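Local coordinates for protein O-methyltransferase (Burkholderia thailandensis, PDB 3MCZ) that probably transfers a methyl group from S-adenosylmethionine to a hydroxyl oxygen of a small-molecule substrate, working as a dimer, at residues A282-R294 with E315-R327. Numbering follows the deposited sequence. Where two conformers were deposited one is given.
Sequences ALLILTMTMNDDR and ELHPTPWIAGVVR
With chi1 of -51°, T319 sets OG1 beside its own backbone N, and M290 meets both atoms: its N-H donates to T319 OG1 at 3.0 Å, while T319 N returns a bond to M290 O at 2.9 Å. This two-way grip ties the first turn of helix 319-327 to the chain leaving strand 282-288. T287 turns OG1 anti to its backbone N (chi1 -173°), toward a water that accepts from the hydroxyls of T287 and T319 and donates to the carbonyls of M288 and H317, so four bonds hold it. The T287 hydroxyl also meets the tip of I322, CD1 lying 3.6 Å from OG1. Farther back along the strand, I285 and V326 run alongside each other in opposite senses, I285 CD1 reaching V326 CG2 at 3.6 Å. L316 lays CD2 against M288 CB at 3.7 Å, the two side chains at about a right angle, and meets M290 end to end. Past the strand, P318 CG lies against one face of the R294 guanidinium, 3.4 Å from its plane and over its centre. A second water takes the N-H of R294 NE and donates to E315 OE2 and L316 O, linking the two charged side chains indirectly. R294 packs on H78 and E315 on I75, both of the second subunit. Helix 319-327 runs nearly antiparallel (160°) to the strand, 10.0 Å between axes, packing on one face of the seven-stranded sheet, over strand 282-288 and its neighbour 341-347; the strand order 3-2-1-4-5-7-6 is that of the Rossmann-like fold of class I S-adenosylmethionine-dependent methyltransferases.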
# COMPACT_ATOMS: atom_id res chain seq x y z
N ALA A 282 -13.63 -30.52 25.49
CA ALA A 282 -12.54 -29.98 24.68
C ALA A 282 -12.45 -28.47 24.78
O ALA A 282 -13.47 -27.77 24.85
CB ALA A 282 -12.70 -30.39 23.19
N LEU A 283 -11.22 -27.99 24.74
CA LEU A 283 -10.90 -26.59 24.56
C LEU A 283 -10.42 -26.41 23.11
O LEU A 283 -9.50 -27.13 22.65
CB LEU A 283 -9.77 -26.20 25.53
CG LEU A 283 -9.23 -24.77 25.36
CD1 LEU A 283 -10.34 -23.70 25.51
CD2 LEU A 283 -8.05 -24.46 26.30
N LEU A 284 -11.03 -25.46 22.39
CA LEU A 284 -10.65 -25.19 21.01
C LEU A 284 -9.98 -23.83 20.97
O LEU A 284 -10.53 -22.86 21.48
CB LEU A 284 -11.86 -25.16 20.07
CG LEU A 284 -12.75 -26.39 20.06
CD1 LEU A 284 -13.87 -26.25 19.02
CD2 LEU A 284 -11.97 -27.71 19.85
N ILE A 285 -8.80 -23.79 20.37
CA ILE A 285 -8.12 -22.52 20.13
C ILE A 285 -7.74 -22.41 18.67
O ILE A 285 -6.98 -23.19 18.16
CB ILE A 285 -6.86 -22.36 20.97
CG1 ILE A 285 -7.15 -22.53 22.48
CG2 ILE A 285 -6.19 -20.97 20.65
CD1 ILE A 285 -5.90 -22.57 23.39
N LEU A 286 -8.30 -21.42 18.00
CA LEU A 286 -7.98 -21.13 16.63
C LEU A 286 -6.98 -19.98 16.63
O LEU A 286 -7.23 -18.94 17.23
CB LEU A 286 -9.24 -20.72 15.90
CG LEU A 286 -9.11 -20.50 14.41
CD1 LEU A 286 -8.72 -21.80 13.70
CD2 LEU A 286 -10.47 -19.97 13.91
N THR A 287 -5.86 -20.17 15.97
CA THR A 287 -4.80 -19.20 16.01
C THR A 287 -4.01 -19.23 14.69
O THR A 287 -3.82 -20.30 14.08
CB THR A 287 -3.91 -19.43 17.25
OG1 THR A 287 -2.97 -18.37 17.35
CG2 THR A 287 -3.13 -20.79 17.17
N MSE A 288 -3.56 -18.07 14.23
CA MSE A 288 -2.75 -18.06 13.02
C MSE A 288 -1.46 -18.84 13.27
O MSE A 288 -0.76 -18.62 14.26
CB MSE A 288 -2.37 -16.65 12.55
CG MSE A 288 -1.57 -16.72 11.23
SE MSE A 288 -1.47 -14.97 10.39
CE MSE A 288 -3.40 -14.93 10.22
N THR A 289 -1.10 -19.69 12.34
CA THR A 289 0.06 -20.57 12.54
C THR A 289 1.37 -19.76 12.58
O THR A 289 1.63 -18.94 11.68
CB THR A 289 0.15 -21.57 11.40
OG1 THR A 289 -1.07 -22.30 11.34
CG2 THR A 289 1.32 -22.54 11.58
N MSE A 290 2.15 -19.97 13.62
CA MSE A 290 3.43 -19.28 13.77
C MSE A 290 4.41 -20.23 14.43
O MSE A 290 4.13 -20.76 15.52
CB MSE A 290 3.23 -18.05 14.66
CG MSE A 290 4.53 -17.48 15.21
SE MSE A 290 4.28 -16.04 16.47
CE MSE A 290 4.60 -14.70 15.02
N ASN A 291 5.56 -20.43 13.80
CA ASN A 291 6.58 -21.28 14.36
C ASN A 291 7.30 -20.58 15.52
O ASN A 291 7.19 -19.35 15.69
CB ASN A 291 7.57 -21.70 13.27
CG ASN A 291 6.91 -22.52 12.18
OD1 ASN A 291 5.80 -23.00 12.36
ND2 ASN A 291 7.57 -22.68 11.07
N ASP A 292 8.06 -21.35 16.30
CA ASP A 292 8.88 -20.77 17.41
C ASP A 292 9.92 -19.71 16.97
O ASP A 292 10.29 -18.85 17.76
CB ASP A 292 9.57 -21.89 18.19
CG ASP A 292 8.62 -22.57 19.19
OD1 ASP A 292 7.69 -21.89 19.74
OD2 ASP A 292 8.83 -23.77 19.44
N ASP A 293 10.33 -19.71 15.72
CA ASP A 293 11.28 -18.70 15.24
C ASP A 293 10.66 -17.30 15.04
O ASP A 293 11.38 -16.34 14.85
CB ASP A 293 11.97 -19.19 13.97
CG ASP A 293 11.04 -19.32 12.76
OD1 ASP A 293 9.85 -18.89 12.79
OD2 ASP A 293 11.52 -19.83 11.73
N ARG A 294 9.34 -17.21 15.12
CA ARG A 294 8.59 -15.93 14.98
C ARG A 294 8.70 -15.27 13.59
O ARG A 294 8.23 -14.15 13.40
CB ARG A 294 8.99 -14.97 16.10
CG ARG A 294 8.40 -15.43 17.40
CD ARG A 294 8.89 -14.58 18.50
NE ARG A 294 8.15 -14.79 19.74
CZ ARG A 294 8.29 -15.80 20.57
NH1 ARG A 294 9.13 -16.87 20.35
NH2 ARG A 294 7.53 -15.77 21.66
N GLU A 315 -0.08 -9.14 19.68
CA GLU A 315 1.09 -9.94 19.37
C GLU A 315 0.63 -11.34 19.05
O GLU A 315 -0.23 -11.87 19.78
CB GLU A 315 2.01 -9.98 20.58
CG GLU A 315 3.17 -10.96 20.43
CD GLU A 315 4.16 -10.94 21.61
OE1 GLU A 315 3.82 -10.38 22.69
OE2 GLU A 315 5.29 -11.51 21.46
N LEU A 316 1.18 -11.95 18.01
CA LEU A 316 0.84 -13.33 17.68
C LEU A 316 1.82 -14.19 18.45
O LEU A 316 2.99 -14.03 18.31
CB LEU A 316 0.94 -13.62 16.17
CG LEU A 316 0.48 -15.02 15.72
CD1 LEU A 316 -0.95 -15.36 16.16
CD2 LEU A 316 0.66 -15.16 14.17
N HIS A 317 1.31 -15.11 19.28
CA HIS A 317 2.13 -16.03 20.02
C HIS A 317 2.39 -17.32 19.22
O HIS A 317 1.49 -17.78 18.50
CB HIS A 317 1.46 -16.35 21.36
CG HIS A 317 1.15 -15.11 22.14
ND1 HIS A 317 2.14 -14.28 22.62
CD2 HIS A 317 -0.02 -14.53 22.47
CE1 HIS A 317 1.59 -13.25 23.23
NE2 HIS A 317 0.28 -13.38 23.16
N PRO A 318 3.60 -17.87 19.33
CA PRO A 318 3.86 -19.09 18.59
C PRO A 318 2.92 -20.23 18.93
O PRO A 318 2.58 -20.46 20.09
CB PRO A 318 5.30 -19.45 18.96
CG PRO A 318 5.93 -18.11 19.40
CD PRO A 318 4.81 -17.34 20.01
N THR A 319 2.54 -20.97 17.89
CA THR A 319 1.60 -22.06 18.02
C THR A 319 2.09 -23.18 18.92
O THR A 319 1.32 -23.67 19.72
CB THR A 319 1.15 -22.55 16.61
OG1 THR A 319 0.73 -21.39 15.86
CG2 THR A 319 0.01 -23.55 16.73
N PRO A 320 3.37 -23.59 18.79
CA PRO A 320 3.87 -24.57 19.74
C PRO A 320 3.87 -24.09 21.19
O PRO A 320 3.73 -24.91 22.10
CB PRO A 320 5.32 -24.84 19.27
CG PRO A 320 5.31 -24.45 17.81
CD PRO A 320 4.37 -23.26 17.77
N TRP A 321 4.03 -22.79 21.40
CA TRP A 321 4.00 -22.24 22.76
C TRP A 321 2.57 -22.33 23.31
O TRP A 321 2.37 -22.76 24.45
CB TRP A 321 4.50 -20.79 22.79
CG TRP A 321 4.44 -20.19 24.14
CD1 TRP A 321 5.37 -20.29 25.12
CD2 TRP A 321 3.39 -19.40 24.65
NE1 TRP A 321 4.95 -19.61 26.24
CE2 TRP A 321 3.71 -19.08 25.98
CE3 TRP A 321 2.17 -18.97 24.13
CZ2 TRP A 321 2.89 -18.30 26.79
CZ3 TRP A 321 1.36 -18.17 24.94
CH2 TRP A 321 1.73 -17.84 26.24
N ILE A 322 1.60 -21.93 22.50
CA ILE A 322 0.19 -22.08 22.89
C ILE A 322 -0.12 -23.55 23.23
O ILE A 322 -0.73 -23.85 24.26
CB ILE A 322 -0.79 -21.55 21.81
CG1 ILE A 322 -0.56 -20.05 21.59
CG2 ILE A 322 -2.23 -21.84 22.25
CD1 ILE A 322 -1.27 -19.39 20.32
N ALA A 323 0.30 -24.47 22.36
CA ALA A 323 0.04 -25.86 22.59
C ALA A 323 0.64 -26.35 23.89
O ALA A 323 0.00 -27.13 24.62
CB ALA A 323 0.51 -26.72 21.38
N GLY A 324 1.85 -25.88 24.23
CA GLY A 324 2.50 -26.26 25.50
C GLY A 324 1.72 -25.75 26.70
O GLY A 324 1.60 -26.46 27.70
N VAL A 325 1.14 -24.55 26.59
CA VAL A 325 0.32 -24.02 27.69
C VAL A 325 -0.93 -24.89 27.94
O VAL A 325 -1.28 -25.22 29.08
CB VAL A 325 -0.08 -22.56 27.47
CG1 VAL A 325 -0.95 -22.11 28.65
CG2 VAL A 325 1.17 -21.66 27.33
N VAL A 326 -1.57 -25.32 26.86
CA VAL A 326 -2.72 -26.22 26.96
C VAL A 326 -2.33 -27.55 27.63
O VAL A 326 -3.06 -28.04 28.53
CB VAL A 326 -3.38 -26.42 25.56
CG1 VAL A 326 -4.56 -27.41 25.62
CG2 VAL A 326 -3.83 -25.08 25.00
N ARG A 327 -1.20 -28.12 27.23
CA ARG A 327 -0.67 -29.32 27.90
C ARG A 327 -0.38 -29.07 29.38
O ARG A 327 -0.77 -29.87 30.21
CB ARG A 327 0.61 -29.84 27.23
CG ARG A 327 0.35 -30.42 25.92
CD ARG A 327 1.54 -31.24 25.39
NE ARG A 327 1.33 -31.40 23.95
CZ ARG A 327 1.79 -30.59 23.01
NH1 ARG A 327 2.61 -29.58 23.31
NH2 ARG A 327 1.46 -30.83 21.75
O HOH W 1 -0.17 -19.20 16.86
O HOH W 2 5.56 -13.42 19.44
O HOH W 3 4.77 -14.91 22.86